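Local coordinates for EcmrR transcriptional regulator (Escherichia coli, PDB 6WL5), which activates transcription as a multidrug-sensing regulator of the MerR family and binds cetyl-trimethyl-ammonium through its C-terminal, GyrI-like domain, at residues 21-24 / 28-31; 52-57 / 151-156; 58-63 / 68-73; 93-98 / 130-135. All coordinates share one frame; numbering follows the deposited sequence. Where two conformers were deposited one is given.

Contact 1 of 4, residues 21-24 / 28-31; sequences FIVP and SYIK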
# COMPACT_ATOMS: atom_id res chain seq x y z
N PHE A 21 0.20 3.48 -12.29
CA PHE A 21 -1.00 3.80 -13.06
C PHE A 21 -1.50 5.19 -12.67
O PHE A 21 -1.36 5.61 -11.53
CB PHE A 21 -2.22 2.90 -12.72
CG PHE A 21 -2.00 1.43 -12.82
CD1 PHE A 21 -2.27 0.79 -14.01
CD2 PHE A 21 -1.66 0.68 -11.71
CE1 PHE A 21 -2.13 -0.58 -14.13
CE2 PHE A 21 -1.54 -0.71 -11.82
CZ PHE A 21 -1.76 -1.33 -13.04
N ILE A 22 -2.17 5.87 -13.61
CA ILE A 22 -3.12 6.94 -13.30
C ILE A 22 -4.52 6.34 -13.38
O ILE A 22 -4.95 5.91 -14.46
CB ILE A 22 -3.03 8.10 -14.30
CG1 ILE A 22 -1.62 8.67 -14.43
CG2 ILE A 22 -4.01 9.20 -13.92
CD1 ILE A 22 -1.11 9.19 -13.11
N VAL A 23 -5.25 6.37 -12.26
CA VAL A 23 -6.54 5.67 -12.20
C VAL A 23 -7.72 6.61 -12.01
O VAL A 23 -7.63 7.60 -11.26
CB VAL A 23 -6.53 4.56 -11.13
CG1 VAL A 23 -5.49 3.52 -11.46
CG2 VAL A 23 -6.34 5.16 -9.73
N PRO A 24 -8.87 6.34 -12.66
CA PRO A 24 -10.01 7.24 -12.50
C PRO A 24 -10.54 7.30 -11.08
O PRO A 24 -11.02 8.35 -10.64
CB PRO A 24 -11.06 6.67 -13.46
CG PRO A 24 -10.37 5.76 -14.35
CD PRO A 24 -9.06 5.39 -13.77
N SER A 28 -11.84 1.35 -10.16
CA SER A 28 -11.21 1.09 -11.45
C SER A 28 -9.81 0.54 -11.25
O SER A 28 -9.38 -0.39 -11.95
CB SER A 28 -11.21 2.34 -12.32
OG SER A 28 -12.53 2.79 -12.58
N TYR A 29 -9.10 1.09 -10.27
CA TYR A 29 -7.74 0.67 -9.97
C TYR A 29 -7.70 -0.77 -9.53
O TYR A 29 -6.90 -1.57 -10.02
CB TYR A 29 -7.23 1.55 -8.83
CG TYR A 29 -5.94 1.09 -8.17
CD1 TYR A 29 -4.89 0.59 -8.92
CD2 TYR A 29 -5.81 1.13 -6.80
CE1 TYR A 29 -3.73 0.15 -8.33
CE2 TYR A 29 -4.64 0.70 -6.18
CZ TYR A 29 -3.60 0.20 -6.96
OH TYR A 29 -2.44 -0.27 -6.38
N ILE A 30 -8.55 -1.15 -8.58
CA ILE A 30 -8.37 -2.49 -8.04
C ILE A 30 -8.68 -3.59 -9.07
O ILE A 30 -8.11 -4.67 -8.97
CB ILE A 30 -9.08 -2.71 -6.69
CG1 ILE A 30 -10.59 -2.66 -6.89
CG2 ILE A 30 -8.58 -1.68 -5.64
CD1 ILE A 30 -11.34 -2.76 -5.58
N LYS A 31 -9.52 -3.31 -10.07
CA LYS A 31 -9.74 -4.27 -11.16
C LYS A 31 -8.48 -4.53 -11.97
O LYS A 31 -8.37 -5.59 -12.62
CB LYS A 31 -10.87 -3.77 -12.08
CG LYS A 31 -12.24 -3.91 -11.47
CD LYS A 31 -13.35 -3.50 -12.39
CE LYS A 31 -13.34 -2.03 -12.61
NZ LYS A 31 -14.51 -1.63 -13.46
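V23 and Y29 make the closest of three packing contacts that hold helix 26-31 against the end of strand 7-23. V23 presents its whole branch point to the first carbon of the tyrosine: CG1 lies 3.7 Å from Y29 CB, and CG2 is almost as near, with 3.8 Å to the same Y29 CB. CG1 also reaches the near part of the ring, 3.9 Å from Y29 CD1. With its CG anti to the backbone N (chi1 168°), Y29 carries its ring on past the valine to the phenylalanine two residues earlier. There the two aromatic side chains cross at about a right angle and meet through ring carbons, F21 CD2 to Y29 CE1 at 4.0 Å. The third lies at the turn, where the P24 ring abuts the serine methylene, P24 CD to S28 CB at 4.0 Å.

No hydrogen bond spans the two segments, and the hydroxyls of S28 and Y29 are satisfied elsewhere. S28 OG bonds to D25 OD1 within the short connection, whereas Y29 OH extends beyond the strand to T57 OG1. The hydroxyl thus fixes the far end of a side chain whose near end is set by V23.

Strand 7-23 is paired here with strand 69-77, through backbone bonds of F21 to V71 and V23 to M69. Y29 packs down on V71 and F73 of that neighbour, so helix 26-31 lies over both strands, with I30 turned away from 21-24 to line a detergent pocket.

Contact 2 of 4, residues 52-57 / 151-156; sequences PAYCFT and EIQFPV. With 16A (cetyl-trimethyl-ammonium), chain F; EDO (1,2-ethanediol), chain K.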
# COMPACT_ATOMS: atom_id res chain seq x y z
N PRO A 52 6.32 -12.89 6.33
CA PRO A 52 4.94 -12.50 5.98
C PRO A 52 4.88 -11.67 4.71
O PRO A 52 5.86 -11.03 4.32
CB PRO A 52 4.50 -11.62 7.15
CG PRO A 52 5.75 -11.25 7.87
CD PRO A 52 6.80 -12.25 7.56
N ALA A 53 3.69 -11.66 4.10
CA ALA A 53 3.44 -10.90 2.90
C ALA A 53 3.54 -9.40 3.21
O ALA A 53 3.30 -8.93 4.33
CB ALA A 53 2.03 -11.20 2.39
N TYR A 54 3.84 -8.62 2.17
CA TYR A 54 3.74 -7.16 2.25
C TYR A 54 3.29 -6.68 0.88
O TYR A 54 4.06 -6.66 -0.08
CB TYR A 54 5.07 -6.55 2.65
CG TYR A 54 5.08 -5.05 2.94
CD1 TYR A 54 3.95 -4.37 3.37
CD2 TYR A 54 6.26 -4.32 2.81
CE1 TYR A 54 3.99 -3.00 3.66
CE2 TYR A 54 6.31 -2.96 3.08
CZ TYR A 54 5.18 -2.30 3.50
OH TYR A 54 5.29 -0.91 3.75
N CYS A 55 2.02 -6.32 0.78
CA CYS A 55 1.35 -6.02 -0.48
C CYS A 55 0.67 -4.68 -0.28
O CYS A 55 -0.14 -4.55 0.63
CB CYS A 55 0.32 -7.10 -0.77
SG CYS A 55 -0.66 -6.76 -2.23
N PHE A 56 1.04 -3.68 -1.08
CA PHE A 56 0.63 -2.32 -0.73
C PHE A 56 0.59 -1.44 -1.96
O PHE A 56 1.27 -1.68 -2.97
CB PHE A 56 1.56 -1.69 0.31
CG PHE A 56 3.00 -1.65 -0.10
CD1 PHE A 56 3.80 -2.77 0.09
CD2 PHE A 56 3.57 -0.52 -0.65
CE1 PHE A 56 5.15 -2.78 -0.28
CE2 PHE A 56 4.93 -0.50 -1.01
CZ PHE A 56 5.72 -1.64 -0.81
N THR A 57 -0.25 -0.42 -1.87
CA THR A 57 -0.30 0.64 -2.86
C THR A 57 0.49 1.84 -2.32
O THR A 57 0.28 2.27 -1.18
CB THR A 57 -1.74 1.07 -3.13
OG1 THR A 57 -2.44 -0.05 -3.67
CG2 THR A 57 -1.81 2.27 -4.10
N GLU A 151 -3.63 -1.71 6.54
CA GLU A 151 -2.82 -0.81 7.33
C GLU A 151 -2.40 0.39 6.48
O GLU A 151 -1.85 0.22 5.39
CB GLU A 151 -1.59 -1.49 7.93
CG GLU A 151 -0.80 -0.53 8.81
CD GLU A 151 0.23 -1.21 9.68
OE1 GLU A 151 -0.13 -1.78 10.74
OE2 GLU A 151 1.42 -1.16 9.30
N ILE A 152 -2.68 1.58 6.99
CA ILE A 152 -2.29 2.83 6.32
C ILE A 152 -1.02 3.34 6.98
O ILE A 152 -0.96 3.45 8.21
CB ILE A 152 -3.41 3.90 6.35
CG1 ILE A 152 -4.76 3.35 5.85
CG2 ILE A 152 -2.96 5.10 5.50
CD1 ILE A 152 -4.70 2.61 4.53
N GLN A 153 0.01 3.60 6.17
CA GLN A 153 1.36 3.92 6.66
C GLN A 153 1.80 5.26 6.08
O GLN A 153 2.01 5.37 4.87
CB GLN A 153 2.34 2.81 6.27
CG GLN A 153 1.80 1.39 6.53
CD GLN A 153 2.73 0.29 6.05
OE1 GLN A 153 3.31 0.38 4.96
NE2 GLN A 153 2.80 -0.79 6.81
N PHE A 154 2.00 6.26 6.94
CA PHE A 154 2.51 7.57 6.53
C PHE A 154 4.00 7.67 6.83
O PHE A 154 4.39 7.66 8.02
CB PHE A 154 1.77 8.67 7.29
CG PHE A 154 0.47 9.13 6.66
CD1 PHE A 154 -0.30 8.30 5.86
CD2 PHE A 154 0.02 10.41 6.88
CE1 PHE A 154 -1.49 8.74 5.31
CE2 PHE A 154 -1.16 10.86 6.31
CZ PHE A 154 -1.91 10.02 5.52
N PRO A 155 4.87 7.76 5.82
CA PRO A 155 6.30 8.00 6.09
C PRO A 155 6.48 9.37 6.72
O PRO A 155 6.02 10.37 6.18
CB PRO A 155 6.94 7.93 4.69
CG PRO A 155 5.90 7.22 3.82
CD PRO A 155 4.58 7.70 4.38
N VAL A 156 7.14 9.41 7.88
CA VAL A 156 7.27 10.67 8.61
C VAL A 156 8.66 10.89 9.19
O VAL A 156 9.47 9.97 9.33
CB VAL A 156 6.23 10.78 9.76
CG1 VAL A 156 4.82 10.83 9.22
CG2 VAL A 156 6.36 9.63 10.73
C1 16A F . -17.68 -13.72 -8.04
C2 16A F . -17.20 -12.64 -7.10
C3 16A F . -15.84 -12.25 -7.63
C4 16A F . -14.98 -11.74 -6.51
C5 16A F . -13.59 -11.53 -7.06
C6 16A F . -12.58 -11.72 -5.96
C7 16A F . -11.20 -11.55 -6.50
C8 16A F . -10.19 -11.56 -5.40
C9 16A F . -8.78 -11.40 -5.95
C10 16A F . -7.91 -10.85 -4.85
C11 16A F . -6.62 -10.17 -5.32
C12 16A F . -6.15 -9.45 -4.04
C13 16A F . -4.76 -8.83 -4.03
C14 16A F . -4.22 -8.53 -2.61
C15 16A F . -3.20 -9.58 -2.22
C16 16A F . -3.50 -10.49 -1.03
N1 16A F . -2.35 -10.58 -0.10
C17 16A F . -2.31 -9.41 0.78
C18 16A F . -2.56 -11.79 0.70
C19 16A F . -1.04 -10.68 -0.75
C1 EDO K . 12.25 10.17 12.93
O1 EDO K . 12.15 11.60 12.86
C2 EDO K . 11.45 9.51 11.81
O2 EDO K . 12.07 9.68 10.53
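Y54 OH donates to Q153 OE1 over 2.7 Å, and this bond carries the contact. The acceptor lies in the plane of the phenol ring, at its edge, while the hydroxyl sits in the amide carbonyl plane on a lone pair, with a C=O...O angle of 136°. The two side chains come from opposite directions, their flat groups inclined by 56°. F56 CD1 rests 3.5 Å above the plane of the Y54 ring, over its centre. Y54 can span the distance because its CG stands anti to the backbone N (chi1 -173°), throwing the ring out from a residue just ahead of strand 55-59.

The two strands are not paired with each other. In the antiparallel sheet of this GyrI-like domain, strand 132-137 runs between 55-59 and 149-158 and bonds to both, so Y54 and Q153 reach across it. From that middle strand R132 NH1 also bonds to Y54 OH, so the hydroxyl is gripped by two partners. A leucine in place of Q153 would probably leave Y54 OH without its acceptor and the ring freer to swing.

Further out, in the E151 conformer given, Q153 NE2 donates to E151 OE2 at 2.9 Å and K9 forms a salt bridge to the same oxygen; as E151 has two conformers, how firmly this fixes the amide is doubtful. C55, the next residue after Y54, belongs to a ligand pocket: its SG touches C15 of a cetyl-trimethyl-ammonium at 3.8 Å.

Contact 3 of 4, residues 58-63 / 68-73; sequences LYHDKE and NMDVEF. With 16A (cetyl-trimethyl-ammonium), chain E.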
# COMPACT_ATOMS: atom_id res chain seq x y z
N LEU A 58 1.33 2.40 -3.17
CA LEU A 58 1.89 3.71 -2.92
C LEU A 58 1.01 4.76 -3.59
O LEU A 58 0.75 4.69 -4.81
CB LEU A 58 3.30 3.77 -3.50
CG LEU A 58 4.33 2.83 -2.86
CD1 LEU A 58 5.66 2.90 -3.57
CD2 LEU A 58 4.45 3.19 -1.42
N TYR A 59 0.61 5.76 -2.81
CA TYR A 59 -0.13 6.91 -3.33
C TYR A 59 0.84 8.08 -3.53
O TYR A 59 1.26 8.71 -2.57
CB TYR A 59 -1.23 7.28 -2.34
CG TYR A 59 -2.40 6.30 -2.44
CD1 TYR A 59 -3.44 6.48 -3.33
CD2 TYR A 59 -2.45 5.15 -1.63
CE1 TYR A 59 -4.47 5.57 -3.45
CE2 TYR A 59 -3.49 4.24 -1.72
CZ TYR A 59 -4.52 4.46 -2.62
OH TYR A 59 -5.60 3.57 -2.70
N HIS A 60 1.17 8.37 -4.79
CA HIS A 60 2.23 9.31 -5.16
C HIS A 60 1.76 10.73 -5.38
O HIS A 60 2.61 11.62 -5.59
CB HIS A 60 2.94 8.80 -6.41
CG HIS A 60 3.76 7.57 -6.19
ND1 HIS A 60 4.76 7.51 -5.24
CD2 HIS A 60 3.77 6.36 -6.82
CE1 HIS A 60 5.35 6.33 -5.29
NE2 HIS A 60 4.77 5.62 -6.25
N ASP A 61 0.47 11.01 -5.29
CA ASP A 61 0.01 12.37 -5.51
C ASP A 61 0.56 13.29 -4.43
O ASP A 61 0.86 12.88 -3.32
CB ASP A 61 -1.50 12.42 -5.56
CG ASP A 61 -2.04 11.96 -6.90
OD1 ASP A 61 -1.62 12.53 -7.93
OD2 ASP A 61 -2.86 11.02 -6.91
N LYS A 62 0.70 14.55 -4.79
CA LYS A 62 1.25 15.54 -3.88
C LYS A 62 0.19 16.22 -3.05
O LYS A 62 0.50 17.20 -2.37
CB LYS A 62 2.01 16.61 -4.69
CG LYS A 62 3.26 16.06 -5.42
CD LYS A 62 4.01 15.04 -4.55
CE LYS A 62 4.95 14.13 -5.35
NZ LYS A 62 5.92 14.86 -6.20
N GLU A 63 -1.06 15.86 -3.23
CA GLU A 63 -2.15 16.35 -2.41
C GLU A 63 -3.14 15.20 -2.28
O GLU A 63 -3.07 14.18 -2.98
CB GLU A 63 -2.84 17.56 -3.04
CG GLU A 63 -3.62 17.22 -4.29
CD GLU A 63 -4.33 18.38 -4.88
OE1 GLU A 63 -4.22 19.49 -4.29
OE2 GLU A 63 -4.97 18.19 -5.94
N ASN A 68 -8.55 10.32 -10.44
CA ASN A 68 -7.39 10.64 -11.25
C ASN A 68 -6.10 10.52 -10.42
O ASN A 68 -5.25 11.41 -10.42
CB ASN A 68 -7.52 12.04 -11.89
CG ASN A 68 -6.57 12.24 -13.02
OD1 ASN A 68 -6.44 11.37 -13.88
ND2 ASN A 68 -5.94 13.41 -13.07
N MET A 69 -5.97 9.40 -9.70
CA MET A 69 -4.87 9.21 -8.75
C MET A 69 -3.67 8.54 -9.39
O MET A 69 -3.81 7.64 -10.24
CB MET A 69 -5.35 8.34 -7.58
CG MET A 69 -6.48 8.96 -6.78
SD MET A 69 -7.06 7.83 -5.49
CE MET A 69 -7.80 6.48 -6.38
N ASP A 70 -2.48 8.96 -8.94
CA ASP A 70 -1.20 8.36 -9.29
C ASP A 70 -0.88 7.30 -8.24
O ASP A 70 -0.51 7.64 -7.10
CB ASP A 70 -0.12 9.44 -9.36
CG ASP A 70 1.22 8.93 -9.88
OD1 ASP A 70 1.43 7.70 -10.05
OD2 ASP A 70 2.09 9.81 -10.10
N VAL A 71 -1.03 6.02 -8.62
CA VAL A 71 -0.90 4.92 -7.68
C VAL A 71 0.09 3.91 -8.23
O VAL A 71 0.22 3.74 -9.43
CB VAL A 71 -2.27 4.25 -7.43
CG1 VAL A 71 -3.17 5.22 -6.70
CG2 VAL A 71 -2.91 3.66 -8.72
N GLU A 72 0.77 3.21 -7.32
CA GLU A 72 1.73 2.17 -7.68
C GLU A 72 1.47 0.94 -6.83
O GLU A 72 1.64 0.97 -5.60
CB GLU A 72 3.16 2.69 -7.53
CG GLU A 72 4.21 1.73 -8.05
CD GLU A 72 5.57 2.39 -8.16
OE1 GLU A 72 5.86 3.22 -7.27
OE2 GLU A 72 6.34 2.06 -9.10
N PHE A 73 1.03 -0.14 -7.47
CA PHE A 73 0.80 -1.38 -6.77
C PHE A 73 2.13 -2.10 -6.59
O PHE A 73 2.87 -2.30 -7.57
CB PHE A 73 -0.11 -2.30 -7.56
CG PHE A 73 -0.33 -3.59 -6.89
CD1 PHE A 73 -1.12 -3.66 -5.77
CD2 PHE A 73 0.34 -4.72 -7.32
CE1 PHE A 73 -1.33 -4.87 -5.14
CE2 PHE A 73 0.12 -5.95 -6.71
CZ PHE A 73 -0.70 -6.01 -5.60
C1 16A E . 0.46 19.49 5.16
C2 16A E . 0.11 18.41 4.15
C3 16A E . -1.40 18.28 3.96
C4 16A E . -1.85 16.91 3.44
C5 16A E . -0.81 16.12 2.66
C6 16A E . -1.47 14.94 1.95
C7 16A E . -0.66 14.32 0.82
C8 16A E . -1.55 13.34 0.08
C9 16A E . -0.88 12.00 -0.04
C10 16A E . -1.17 11.28 -1.36
C11 16A E . -2.63 11.05 -1.69
C12 16A E . -3.34 10.06 -0.78
C13 16A E . -4.59 9.54 -1.50
C14 16A E . -5.13 8.32 -0.78
C15 16A E . -6.49 7.92 -1.33
C16 16A E . -6.84 6.59 -0.74
N1 16A E . -8.23 6.18 -1.04
C17 16A E . -8.55 6.24 -2.48
C18 16A E . -8.28 4.80 -0.54
C19 16A E . -9.18 6.94 -0.22
O HOH W 1 -1.85 9.10 -5.12
O HOH W 2 -2.72 12.37 -10.34
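Y59 lies alongside V71, both side chains on the same face of the sheet, with Y59 CE1 3.5 Å from V71 CG1. M69 SD comes to the edge of the same ring, 4.0 Å from Y59 CE1, a Met-aromatic contact. One ring face is given to the bound cetyl-trimethyl-ammonium, whose C14 sits 3.6 Å above the ring plane, toward its rim. Y59 OH bonds to E133 OE2. An alanine here would probably strip the detergent chain of this flat wall and cost E133 OE2 one of its phenol partners.

The opposite face holds L58 and E72, a hydrogen-bonded antiparallel pair. Beside them H60 NE2 donates to E72 OE1 (2.8 Å, 164°); the oxygen lies close to the imidazole plane, whereas NE2 meets the carboxylate on its anti side, 34° out of that group's plane, and the flat groups stand 68° apart. H60 ND1 is taken by S130 OG, so both ring nitrogens are held and the imidazole cannot easily turn.

Past the last bridge, D61 folds back over the opposite strand: D70 N donates to its OD2 at 2.9 Å, from above the carboxylate plane. A water reinforces this, donating to D61 OD2 and to D70 O.

The hairpin of strands 55-59 and 69-77 is flanked by strand 7-23, whose V23 faces a G1 beta bulge formed by N68 and M69, and by strand 132-137; F26 and Y29 of helix 26-31 pack on Y59 and V71.

Contact 4 of 4, residues 93-98 / 130-135; sequences PAITAV and SPRESY. With 16A (cetyl-trimethyl-ammonium), chain E.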
# COMPACT_ATOMS: atom_id res chain seq x y z
N PRO A 93 12.36 1.79 -0.38
CA PRO A 93 13.29 2.06 0.72
C PRO A 93 12.65 1.96 2.09
O PRO A 93 11.42 2.01 2.25
CB PRO A 93 13.78 3.50 0.43
CG PRO A 93 12.59 4.13 -0.28
CD PRO A 93 12.05 3.00 -1.16
N ALA A 94 13.51 1.79 3.09
CA ALA A 94 13.10 1.82 4.49
C ALA A 94 12.55 3.19 4.87
O ALA A 94 13.02 4.23 4.40
CB ALA A 94 14.31 1.54 5.39
N ILE A 95 11.57 3.19 5.77
CA ILE A 95 10.95 4.42 6.25
C ILE A 95 10.62 4.26 7.73
O ILE A 95 10.54 3.15 8.27
CB ILE A 95 9.63 4.78 5.53
CG1 ILE A 95 8.61 3.62 5.62
CG2 ILE A 95 9.91 5.18 4.10
CD1 ILE A 95 7.26 3.99 5.07
N THR A 96 10.44 5.39 8.39
CA THR A 96 9.79 5.44 9.68
C THR A 96 8.36 5.88 9.39
O THR A 96 8.14 6.86 8.68
CB THR A 96 10.45 6.44 10.61
OG1 THR A 96 11.83 6.10 10.82
CG2 THR A 96 9.74 6.46 11.95
N ALA A 97 7.39 5.13 9.89
CA ALA A 97 6.00 5.42 9.56
C ALA A 97 5.14 5.50 10.80
O ALA A 97 5.31 4.71 11.74
CB ALA A 97 5.42 4.32 8.65
N VAL A 98 4.17 6.42 10.76
CA VAL A 98 3.02 6.34 11.65
C VAL A 98 1.91 5.61 10.92
O VAL A 98 1.65 5.86 9.73
CB VAL A 98 2.61 7.72 12.18
CG1 VAL A 98 2.17 8.69 11.09
CG2 VAL A 98 1.57 7.58 13.29
N SER A 130 5.52 8.97 0.05
CA SER A 130 4.18 8.56 -0.36
C SER A 130 3.52 7.64 0.67
O SER A 130 4.13 6.65 1.08
CB SER A 130 4.32 7.81 -1.68
OG SER A 130 4.90 8.65 -2.64
N PRO A 131 2.28 7.93 1.08
CA PRO A 131 1.53 6.97 1.90
C PRO A 131 1.46 5.59 1.27
O PRO A 131 1.38 5.45 0.05
CB PRO A 131 0.15 7.62 2.00
CG PRO A 131 0.46 9.13 1.91
CD PRO A 131 1.52 9.18 0.86
N ARG A 132 1.50 4.57 2.12
CA ARG A 132 1.32 3.18 1.71
C ARG A 132 0.05 2.61 2.30
O ARG A 132 -0.31 2.90 3.45
CB ARG A 132 2.51 2.33 2.19
CG ARG A 132 3.88 2.94 2.01
CD ARG A 132 5.01 1.97 2.28
NE ARG A 132 6.28 2.60 1.98
CZ ARG A 132 7.46 2.02 2.18
NH1 ARG A 132 7.49 0.79 2.70
NH2 ARG A 132 8.59 2.67 1.91
N GLU A 133 -0.64 1.79 1.50
CA GLU A 133 -1.91 1.18 1.89
C GLU A 133 -1.70 -0.32 1.77
O GLU A 133 -1.65 -0.86 0.67
CB GLU A 133 -3.00 1.67 0.93
CG GLU A 133 -4.41 1.19 1.17
CD GLU A 133 -5.35 1.96 0.25
OE1 GLU A 133 -5.82 3.02 0.69
OE2 GLU A 133 -5.55 1.52 -0.92
N SER A 134 -1.52 -0.99 2.91
CA SER A 134 -1.05 -2.36 2.98
C SER A 134 -2.24 -3.30 3.22
O SER A 134 -2.87 -3.24 4.28
CB SER A 134 -0.05 -2.47 4.13
OG SER A 134 0.42 -3.80 4.26
N TYR A 135 -2.48 -4.20 2.26
CA TYR A 135 -3.65 -5.07 2.25
C TYR A 135 -3.31 -6.35 3.01
O TYR A 135 -2.37 -7.06 2.64
CB TYR A 135 -4.05 -5.41 0.81
CG TYR A 135 -4.21 -4.12 0.02
CD1 TYR A 135 -5.25 -3.26 0.28
CD2 TYR A 135 -3.29 -3.76 -0.95
CE1 TYR A 135 -5.37 -2.05 -0.40
CE2 TYR A 135 -3.41 -2.58 -1.64
CZ TYR A 135 -4.43 -1.72 -1.36
OH TYR A 135 -4.49 -0.53 -2.07
C1 16A E . 0.46 19.49 5.16
C2 16A E . 0.11 18.41 4.15
C3 16A E . -1.40 18.28 3.96
C4 16A E . -1.85 16.91 3.44
C5 16A E . -0.81 16.12 2.66
C6 16A E . -1.47 14.94 1.95
C7 16A E . -0.66 14.32 0.82
C8 16A E . -1.55 13.34 0.08
C9 16A E . -0.88 12.00 -0.04
C10 16A E . -1.17 11.28 -1.36
C11 16A E . -2.63 11.05 -1.69
C12 16A E . -3.34 10.06 -0.78
C13 16A E . -4.59 9.54 -1.50
C14 16A E . -5.13 8.32 -0.78
C15 16A E . -6.49 7.92 -1.33
C16 16A E . -6.84 6.59 -0.74
N1 16A E . -8.23 6.18 -1.04
C17 16A E . -8.55 6.24 -2.48
C18 16A E . -8.28 4.80 -0.54
C19 16A E . -9.18 6.94 -0.22
O HOH W 3 9.98 -0.70 2.41
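I95 and R132 meet because both chains run straight toward each other. In I95, CG1 falls between the backbone N and the carbonyl carbon (chi1 56°) and CD1 continues the line (chi2 173°); R132 is extended from CG to NE. The methyl therefore lands over the guanidinium, 3.4 Å above its plane and over its centre, with I95 CD1 3.5 Å from R132 CZ.

The edge of the same group is used for polar contacts. R132 NH2 donates to P93 O at 2.9 Å, the acceptor lying in the guanidinium plane and the N-H aimed almost straight at it (159°). R132 NH1, besides its tyrosine partner, gives a proton to a water at 2.9 Å. One face thus meets a hydrocarbon while the two terminal nitrogens make hydrogen bonds, which should fix the guanidinium's tilt. P155 and Q153, from strand 149-158, which runs between 88-103 and 132-137, touch I95 and R132 respectively.

Along strand 132-137 the next side chain, E133, belongs to the ligand site. Y135 OH donates to the anti lone pair of E133 OE2 at 2.6 Å. E133 OE1, bonded by Y113, lies 3.3 Å from C18, an ammonium methyl of cetyl-trimethyl-ammonium, while P131 CG touches its chain at C9. A glutamate ringed by tyrosines around a lipophilic cation recalls the GyrI-like drug-binding domain of BmrR.

How the contacts relate
All four contacts draw on one curled antiparallel sheet. Contact 1 closes first along the chain; contacts 3 and 4 follow, and both fall between the two segments of contact 2. Contacts 2 and 4 nearly coincide, their centres about 4 Å apart, since strands 55-59, 132-137, 149-158 and 88-103 follow one another across the sheet. Contact 3 extends this order to strand 69-77, its centre about 13 Å from that of contact 4; the centre of contact 1, which adds strand 7-23 and its helix, lies about 10 Å from that of contact 3. T57 bonds both Y29 and Y135, tying contacts 1, 2 and 4. Residues of strands 55-59, 69-77 and 132-137 in contacts 3 and 4 line one cetyl-trimethyl-ammonium site.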